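Local coordinates for protein putative 6-phosphogluconolactonase (Neisseria gonorrhoeae, PDB 3LHI) that probably hydrolyses 6-phosphogluconolactone to 6-phosphogluconate, the second step of the oxidative branch of the pentose phosphate pathway, at residues G35-V40 against G64-D69; T141-P146 against H173-M178; L133-D138 against E196-V201. All blocks are in the same frame, centred on the assembly; numbering follows the deposited sequence. Where two conformers were deposited one is given.

Interaction 1 of 3, residues G35-V40 against G64-D69; sequences GAVLAV and GITLAD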
loop_
_atom_site.group_PDB
_atom_site.type_symbol
_atom_site.label_atom_id
_atom_site.label_comp_id
_atom_site.label_asym_id
_atom_site.label_seq_id
_atom_site.Cartn_x
_atom_site.Cartn_y
_atom_site.Cartn_z
ATOM N N GLY A 35 -13.090 -13.939 -5.972
ATOM C CA GLY A 35 -12.978 -12.552 -5.536
ATOM C C GLY A 35 -11.565 -12.308 -5.133
ATOM O O GLY A 35 -10.792 -13.215 -4.909
ATOM N N ALA A 36 -11.204 -11.015 -5.119
ATOM C CA ALA A 36 -9.847 -10.612 -4.734
ATOM C C ALA A 36 -9.906 -9.270 -4.083
ATOM O O ALA A 36 -10.820 -8.482 -4.376
ATOM C CB ALA A 36 -8.932 -10.566 -5.943
ATOM N N VAL A 37 -8.953 -8.997 -3.206
ATOM C CA VAL A 37 -8.769 -7.669 -2.589
ATOM C C VAL A 37 -7.357 -7.196 -2.889
ATOM O O VAL A 37 -6.374 -7.903 -2.619
ATOM C CB VAL A 37 -9.067 -7.682 -1.101
ATOM C CG1 VAL A 37 -8.706 -6.294 -0.449
ATOM C CG2 VAL A 37 -10.528 -8.071 -0.859
ATOM N N LEU A 38 -7.275 -5.992 -3.478
ATOM C CA LEU A 38 -6.018 -5.330 -3.811
ATOM C C LEU A 38 -5.858 -4.094 -2.892
ATOM O O LEU A 38 -6.790 -3.255 -2.798
ATOM C CB LEU A 38 -6.150 -4.803 -5.251
ATOM C CG LEU A 38 -5.039 -3.879 -5.773
ATOM C CD1 LEU A 38 -3.729 -4.679 -5.887
ATOM C CD2 LEU A 38 -5.387 -3.222 -7.096
ATOM N N ALA A 39 -4.700 -3.960 -2.246
ATOM C CA ALA A 39 -4.375 -2.757 -1.475
ATOM C C ALA A 39 -3.209 -2.076 -2.200
ATOM O O ALA A 39 -2.214 -2.709 -2.547
ATOM C CB ALA A 39 -3.995 -3.116 -0.008
ATOM N N VAL A 40 -3.351 -0.763 -2.430
ATOM C CA VAL A 40 -2.321 0.030 -3.081
ATOM C C VAL A 40 -1.836 1.158 -2.167
ATOM O O VAL A 40 -2.527 1.584 -1.249
ATOM C CB VAL A 40 -2.839 0.624 -4.428
ATOM C CG1 VAL A 40 -3.296 -0.524 -5.372
ATOM C CG2 VAL A 40 -3.982 1.635 -4.204
ATOM N N GLY A 64 -12.142 -6.014 -4.769
ATOM C CA GLY A 64 -12.163 -4.870 -3.864
ATOM C C GLY A 64 -10.827 -4.180 -3.927
ATOM O O GLY A 64 -9.815 -4.852 -4.015
ATOM N N ILE A 65 -10.842 -2.845 -3.940
ATOM C CA ILE A 65 -9.615 -2.059 -3.929
ATOM C C ILE A 65 -9.632 -1.169 -2.697
ATOM O O ILE A 65 -10.646 -0.565 -2.350
ATOM C CB ILE A 65 -9.451 -1.183 -5.222
ATOM C CG1 ILE A 65 -9.412 -2.089 -6.440
ATOM C CG2 ILE A 65 -8.134 -0.342 -5.101
ATOM C CD1 ILE A 65 -9.245 -1.382 -7.767
ATOM N N THR A 66 -8.486 -1.094 -2.043
ATOM C CA THR A 66 -8.317 -0.267 -0.878
ATOM C C THR A 66 -6.874 0.233 -0.828
ATOM O O THR A 66 -6.097 0.080 -1.766
ATOM C CB THR A 66 -8.664 -1.083 0.381
ATOM O OG1 THR A 66 -8.889 -0.185 1.496
ATOM C CG2 THR A 66 -7.609 -2.160 0.759
ATOM N N LEU A 67 -6.555 0.878 0.284
ATOM C CA LEU A 67 -5.256 1.477 0.521
ATOM C C LEU A 67 -4.418 0.783 1.555
ATOM O O LEU A 67 -4.966 0.289 2.547
ATOM C CB LEU A 67 -5.468 2.918 1.009
ATOM C CG LEU A 67 -6.198 3.844 0.086
ATOM C CD1 LEU A 67 -6.597 5.163 0.761
ATOM C CD2 LEU A 67 -5.347 4.100 -1.119
ATOM N N ALA A 68 -3.117 0.818 1.373
ATOM C CA ALA A 68 -2.174 0.336 2.398
ATOM C C ALA A 68 -2.108 1.330 3.562
ATOM O O ALA A 68 -1.767 0.934 4.689
ATOM C CB ALA A 68 -0.784 0.189 1.795
ATOM N N ASP A 69 -2.403 2.604 3.288
ATOM C CA ASP A 69 -2.316 3.659 4.265
ATOM C C ASP A 69 -3.043 4.872 3.720
ATOM O O ASP A 69 -3.195 5.012 2.501
ATOM C CB ASP A 69 -0.877 4.008 4.697
ATOM C CG ASP A 69 -0.065 4.636 3.612
ATOM O OD1 ASP A 69 0.050 4.045 2.537
ATOM O OD2 ASP A 69 0.519 5.716 3.849
#
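A36 and G64 open a ladder of five backbone hydrogen bonds that joins 36-40 to 64-67 as neighbouring parallel strands. G64 N donates to A36 O over 2.8 Å. The bond from L38 N to G64 O is the straightest of the five, 172° at the hydrogen, and T66 N to L38 O, V40 N to T66 O and A68 N to V40 O continue the alternation. The last bond departs from the pattern: A68 N sits above the carbonyl plane of V40, 43° out of it, where 64-69 has left its regular strand. Each of the acceptors G64 O, L38 O, T66 O and V40 O also receives a CA-H contact, as from I65 CA to L38 O at 3.3 Å.

Side chains alternate between the two faces. A39 CB meets T66 CG2 at 3.8 Å on one; on the other, V40 CG2 lies 4.2 Å from L67 CD2 and L38 CD2 reaches I65 CG1. T66 OG1, anti to the backbone N (chi1 -163°), leaves its methyl to A39 and bonds to I100 O.

Helix 11-33 packs on L38, helix 81-88 on V40 and L67, while strand 130-133 continues the sheet beyond 36-40. The two strands are the first and last elements of a beta-alpha-beta unit, connected through helix 47-54. Across the contact, polar bonding is thus all backbone; the buried side chains meet through apolar atoms.

Interaction 2 of 3, residues T141-P146 against H173-M178; sequences TASIFP and HERISM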
loop_
_atom_site.group_PDB
_atom_site.type_symbol
_atom_site.label_atom_id
_atom_site.label_comp_id
_atom_site.label_asym_id
_atom_site.label_seq_id
_atom_site.Cartn_x
_atom_site.Cartn_y
_atom_site.Cartn_z
ATOM N N THR A 141 7.481 2.406 5.074
ATOM C CA THR A 141 6.525 1.824 4.140
ATOM C C THR A 141 5.136 1.943 4.736
ATOM O O THR A 141 4.998 2.155 5.929
ATOM C CB THR A 141 6.887 0.391 3.781
ATOM O OG1 THR A 141 6.168 -0.046 2.633
ATOM C CG2 THR A 141 6.686 -0.607 4.924
ATOM N N ALA A 142 4.090 1.799 3.904
ATOM C CA ALA A 142 2.751 2.181 4.335
ATOM C C ALA A 142 2.847 3.506 5.095
ATOM O O ALA A 142 3.483 4.413 4.559
ATOM C CB ALA A 142 2.085 1.012 5.080
ATOM N N SER A 143 2.198 3.653 6.245
ATOM C CA SER A 143 2.478 4.786 7.097
ATOM C C SER A 143 3.092 4.259 8.401
ATOM O O SER A 143 2.860 4.831 9.480
ATOM C CB SER A 143 1.263 5.685 7.313
ATOM O OG SER A 143 1.067 6.600 6.227
ATOM N N ILE A 144 3.980 3.272 8.285
ATOM C CA ILE A 144 4.780 2.813 9.417
ATOM C C ILE A 144 6.091 3.616 9.394
ATOM O O ILE A 144 7.060 3.265 8.747
ATOM C CB ILE A 144 5.035 1.315 9.366
ATOM C CG1 ILE A 144 3.716 0.570 9.255
ATOM C CG2 ILE A 144 5.838 0.899 10.607
ATOM C CD1 ILE A 144 3.880 -0.975 9.006
ATOM N N PHE A 145 6.021 4.765 10.030
ATOM C CA PHE A 145 7.109 5.718 10.067
ATOM C C PHE A 145 8.024 5.462 11.294
ATOM O O PHE A 145 7.519 5.169 12.376
ATOM C CB PHE A 145 6.561 7.136 10.179
ATOM C CG PHE A 145 6.039 7.707 8.875
ATOM C CD1 PHE A 145 6.883 8.397 8.056
ATOM C CD2 PHE A 145 4.698 7.555 8.498
ATOM C CE1 PHE A 145 6.399 8.935 6.844
ATOM C CE2 PHE A 145 4.225 8.058 7.313
ATOM C CZ PHE A 145 5.083 8.763 6.474
ATOM N N PRO A 146 9.345 5.558 11.111
ATOM C CA PRO A 146 10.258 5.153 12.197
ATOM C C PRO A 146 10.173 5.976 13.475
ATOM O O PRO A 146 10.481 5.448 14.552
ATOM C CB PRO A 146 11.620 5.260 11.545
ATOM C CG PRO A 146 11.436 6.289 10.447
ATOM C CD PRO A 146 10.076 6.028 9.922
ATOM N N HIS A 173 0.153 15.108 8.517
ATOM C CA HIS A 173 -1.131 14.473 8.655
ATOM C C HIS A 173 -1.041 13.190 9.496
ATOM O O HIS A 173 -0.187 12.356 9.295
ATOM C CB HIS A 173 -1.799 14.137 7.319
ATOM C CG HIS A 173 -1.873 15.282 6.364
ATOM N ND1 HIS A 173 -2.511 16.474 6.693
ATOM C CD2 HIS A 173 -1.392 15.430 5.100
ATOM C CE1 HIS A 173 -2.432 17.286 5.636
ATOM N NE2 HIS A 173 -1.738 16.693 4.674
ATOM N N GLU A 174 -1.974 13.050 10.405
ATOM C CA GLU A 174 -2.195 11.770 11.077
ATOM C C GLU A 174 -2.547 10.769 10.002
ATOM O O GLU A 174 -3.145 11.121 8.978
ATOM C CB GLU A 174 -3.316 11.885 12.111
ATOM C CG GLU A 174 -3.103 12.942 13.158
ATOM C CD GLU A 174 -1.810 12.771 13.906
ATOM O OE1 GLU A 174 -1.469 11.622 14.279
ATOM O OE2 GLU A 174 -1.093 13.790 14.172
ATOM N N ARG A 175 -2.194 9.510 10.243
ATOM C CA ARG A 175 -2.367 8.454 9.268
ATOM C C ARG A 175 -3.109 7.263 9.833
ATOM O O ARG A 175 -3.051 6.985 11.065
ATOM C CB ARG A 175 -0.993 7.926 8.825
ATOM C CG ARG A 175 0.016 8.976 8.404
ATOM C CD ARG A 175 -0.463 9.784 7.227
ATOM N NE ARG A 175 0.509 10.803 6.789
ATOM C CZ ARG A 175 1.462 10.599 5.908
ATOM N NH1 ARG A 175 1.602 9.416 5.289
ATOM N NH2 ARG A 175 2.251 11.618 5.568
ATOM N N ILE A 176 -3.680 6.494 8.928
ATOM C CA ILE A 176 -4.150 5.164 9.233
ATOM C C ILE A 176 -3.359 4.232 8.320
ATOM O O ILE A 176 -3.334 4.448 7.105
ATOM C CB ILE A 176 -5.701 5.032 9.127
ATOM C CG1 ILE A 176 -6.137 3.591 9.402
ATOM C CG2 ILE A 176 -6.255 5.567 7.792
ATOM C CD1 ILE A 176 -7.637 3.424 9.329
ATOM N N SER A 177 -2.719 3.207 8.912
ATOM C CA SER A 177 -1.811 2.291 8.213
ATOM C C SER A 177 -2.177 0.860 8.453
ATOM O O SER A 177 -2.564 0.457 9.556
ATOM C CB SER A 177 -0.402 2.468 8.677
ATOM O OG SER A 177 0.554 1.798 7.896
HETATM N N MSE A 178 -1.984 0.047 7.417
HETATM C CA MSE A 178 -1.844 -1.383 7.668
HETATM C C MSE A 178 -0.683 -1.596 8.654
HETATM O O MSE A 178 0.361 -0.924 8.636
HETATM C CB MSE A 178 -1.548 -2.102 6.365
HETATM C CG MSE A 178 -2.756 -2.303 5.460
HETATM SE SE MSE A 178 -2.407 -3.187 3.799
HETATM C CE MSE A 178 -2.184 -4.962 4.445
#
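F145 presents its ring edge to one face of the R175 guanidinium, the two planes standing 87° apart. Here the loop after strand 130-133 packs on strand 175-178, which pairs antiparallel with both 63-71 and 163-166 in the mixed sheet of the glucosamine-6-phosphate isomerase/6-phosphogluconolactonase family. CE2 of F145 is 3.6 Å from R175 NH1. At the same guanidinium's edge, near its plane, lies S143 OG, which accepts a hydrogen bond from R175 NH1 at 3.0 Å. That bond is bent, 138° at the hydrogen, with the oxygen tilted from the guanidinium plane. H173 C occupies another part of the edge, and R175 NE makes a weak bond to H173 O. P172 O takes NH2, fixing the arginine's rotation. The F145 ring itself stacks with H140.

R175 CB and CG lie alongside S143, CB 3.5 Å from S143 CB, and the bend at chi2 turns the chain so that NH1 comes back to S143 OG. S143 OG has a stronger partner in D69 OD2, linking the arginine to a buried carboxylate.

Farther along, S177 OG bridges loop and strand. With chi1 at -169° it lies beside its own carbonyl carbon and accepts from S143 N at 3.0 Å and donates to M178 O at 2.8 Å. I144 packs beside this pair, its CD1 3.5 Å from M178 O, and A142 CB lies 3.3 Å from S177 OG.

Interaction 3 of 3, residues L133-D138 against E196-V201; sequences LGMGND and EEKKAV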
loop_
_atom_site.group_PDB
_atom_site.type_symbol
_atom_site.label_atom_id
_atom_site.label_comp_id
_atom_site.label_asym_id
_atom_site.label_seq_id
_atom_site.Cartn_x
_atom_site.Cartn_y
_atom_site.Cartn_z
ATOM N N LEU A 133 3.279 -1.928 -2.045
ATOM C CA LEU A 133 3.955 -1.004 -1.159
ATOM C C LEU A 133 4.818 -0.017 -1.927
ATOM O O LEU A 133 5.197 -0.273 -3.083
ATOM C CB LEU A 133 4.843 -1.788 -0.193
ATOM C CG LEU A 133 4.130 -2.651 0.851
ATOM C CD1 LEU A 133 5.134 -3.463 1.643
ATOM C CD2 LEU A 133 3.274 -1.770 1.747
ATOM N N GLY A 134 5.096 1.111 -1.302
ATOM C CA GLY A 134 6.151 1.983 -1.701
ATOM C C GLY A 134 7.126 2.140 -0.545
ATOM O O GLY A 134 6.989 1.488 0.488
HETATM N N MSE A 135 8.147 2.959 -0.722
HETATM C CA MSE A 135 9.131 3.209 0.324
HETATM C C MSE A 135 9.574 4.653 0.271
HETATM O O MSE A 135 9.909 5.149 -0.821
HETATM C CB MSE A 135 10.307 2.275 0.151
HETATM C CG MSE A 135 11.364 2.368 1.281
HETATM SE SE MSE A 135 13.034 1.561 0.751
HETATM C CE MSE A 135 13.530 2.981 -0.453
ATOM N N GLY A 136 9.625 5.324 1.410
ATOM C CA GLY A 136 10.171 6.672 1.463
ATOM C C GLY A 136 11.694 6.675 1.523
ATOM O O GLY A 136 12.356 5.647 1.703
ATOM N N ASN A 137 12.239 7.895 1.406
ATOM C CA ASN A 137 13.667 8.092 1.538
ATOM C C ASN A 137 14.176 7.801 2.948
ATOM O O ASN A 137 15.351 7.553 3.114
ATOM C CB ASN A 137 14.007 9.533 1.158
ATOM C CG ASN A 137 13.873 9.808 -0.342
ATOM O OD1 ASN A 137 14.022 8.918 -1.202
ATOM N ND2 ASN A 137 13.680 11.088 -0.664
ATOM N N ASP A 138 13.268 7.761 3.926
ATOM C CA ASP A 138 13.526 7.345 5.300
ATOM C C ASP A 138 13.411 5.841 5.508
ATOM O O ASP A 138 13.521 5.363 6.633
ATOM C CB ASP A 138 12.589 8.097 6.264
ATOM C CG ASP A 138 11.131 7.771 6.052
ATOM O OD1 ASP A 138 10.808 7.128 5.029
ATOM O OD2 ASP A 138 10.345 8.133 6.933
ATOM N N GLU A 196 18.164 6.172 -7.652
ATOM C CA GLU A 196 19.318 5.629 -6.966
ATOM C C GLU A 196 19.260 5.873 -5.459
ATOM O O GLU A 196 19.802 5.073 -4.680
ATOM C CB GLU A 196 20.628 6.171 -7.599
ATOM C CG GLU A 196 20.839 7.690 -7.495
ATOM C CD GLU A 196 21.727 8.277 -8.632
ATOM O OE1 GLU A 196 22.433 7.504 -9.348
ATOM O OE2 GLU A 196 21.690 9.525 -8.810
ATOM N N GLU A 197 18.625 6.966 -5.058
ATOM C CA GLU A 197 18.532 7.312 -3.610
ATOM C C GLU A 197 17.718 6.242 -2.912
ATOM O O GLU A 197 18.174 5.638 -1.933
ATOM C CB GLU A 197 17.890 8.686 -3.346
ATOM C CG GLU A 197 17.729 8.951 -1.801
ATOM C CD GLU A 197 17.272 10.361 -1.422
ATOM O OE1 GLU A 197 17.055 11.195 -2.334
ATOM O OE2 GLU A 197 17.131 10.629 -0.180
ATOM N N LYS A 198 16.585 5.925 -3.515
ATOM C CA LYS A 198 15.771 4.795 -2.993
ATOM C C LYS A 198 16.445 3.452 -3.150
ATOM O O LYS A 198 16.304 2.602 -2.280
ATOM C CB LYS A 198 14.363 4.801 -3.534
ATOM C CG LYS A 198 13.577 5.930 -2.872
ATOM C CD LYS A 198 12.183 5.925 -3.289
ATOM C CE LYS A 198 11.365 7.069 -2.692
ATOM N NZ LYS A 198 9.957 6.746 -3.038
ATOM N N LYS A 199 17.204 3.211 -4.235
ATOM C CA LYS A 199 17.939 1.929 -4.297
ATOM C C LYS A 199 18.938 1.846 -3.144
ATOM O O LYS A 199 19.072 0.791 -2.536
ATOM C CB LYS A 199 18.624 1.617 -5.645
ATOM C CG LYS A 199 19.248 0.176 -5.669
ATOM C CD LYS A 199 19.836 -0.234 -7.017
ATOM C CE LYS A 199 20.506 -1.609 -6.953
ATOM N NZ LYS A 199 21.617 -1.672 -5.951
ATOM N N ALA A 200 19.583 2.959 -2.800
ATOM C CA ALA A 200 20.572 2.939 -1.683
ATOM C C ALA A 200 19.943 2.639 -0.309
ATOM O O ALA A 200 20.383 1.740 0.428
ATOM C CB ALA A 200 21.417 4.244 -1.652
ATOM N N VAL A 201 18.802 3.261 -0.066
ATOM C CA VAL A 201 18.042 3.009 1.155
ATOM C C VAL A 201 17.494 1.582 1.188
ATOM O O VAL A 201 17.583 0.889 2.211
ATOM C CB VAL A 201 16.912 4.014 1.239
ATOM C CG1 VAL A 201 15.977 3.675 2.425
ATOM C CG2 VAL A 201 17.466 5.435 1.359
HETATM O O HOH W 1 8.160 3.966 -3.532
HETATM O O HOH W 2 17.573 8.887 2.083
#
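E197 is the first residue of the helical segment 196-201 to meet the loop 133-138, and it does so through a flat-on-flat approach to N137. The carboxylate and the amide planes are 9° apart and stacked, although the two side chains cross at about a right angle. E197 OE2 lies 3.4 Å from N137 CG, a distance to the carbon of the amide that fits stacking. A water joins the same pair by another route, donating to N137 O and to E197 OE2 at 2.9 Å.

K198 follows and supplies the direct hydrogen bond of the contact. Its chain, extended beyond CG, runs past the selenomethionine side chain of M135 in the opposite direction and brings NZ to M135 O at 2.7 Å. The donor stands nearly along the C=O axis, with a C=O...NZ angle of 162°. A second water accepts from M135 N and, weakly, from K198 NZ, so both backbone polar atoms of M135 are engaged. On the way K198 CG passes N137 OD1 at 3.5 Å. M135 returns the contact with its methyl: the bend at chi3 (73°) turns CE toward the helix, where it lies 3.7 Å from K198 CB.

V201, one turn after E197, completes the contact with its two methyl branches. CG1 packs against M135 CE at 3.8 Å, and CG2 comes to 3.5 Å from N137 O. M135 CE thus sits between V201 and the aliphatic start of K198, with polar groups around it.

The loop leaves the C-terminal end of strand 130-133, and helix 196-206 follows strand 188-194, the parallel neighbour of that strand. M135 also touches I193, so its side chain packs both on the helix and on the strand preceding it.

How the interactions relate
Interactions 1 and 2 are buried; interaction 3 lies at the surface, its centre about 15 Å from that of the chain. Strand 63-71 serves interaction 1 and pairs antiparallel with the strand of interaction 2, where A68 O receives M178 N; the end of 64-69 also reaches the loop of interaction 2 through a side chain. Interactions 2 and 3 share the long loop after strand 130-133, joined by T141 OG1 to G134 O, whereas interactions 1 and 3 do not touch. Chemistry follows place: repeated backbone bonding between sheet strands in 1, serine and arginine side chains tying loop to strand in 2, and a lysine, waters and a small apolar patch between loop and helix in 3.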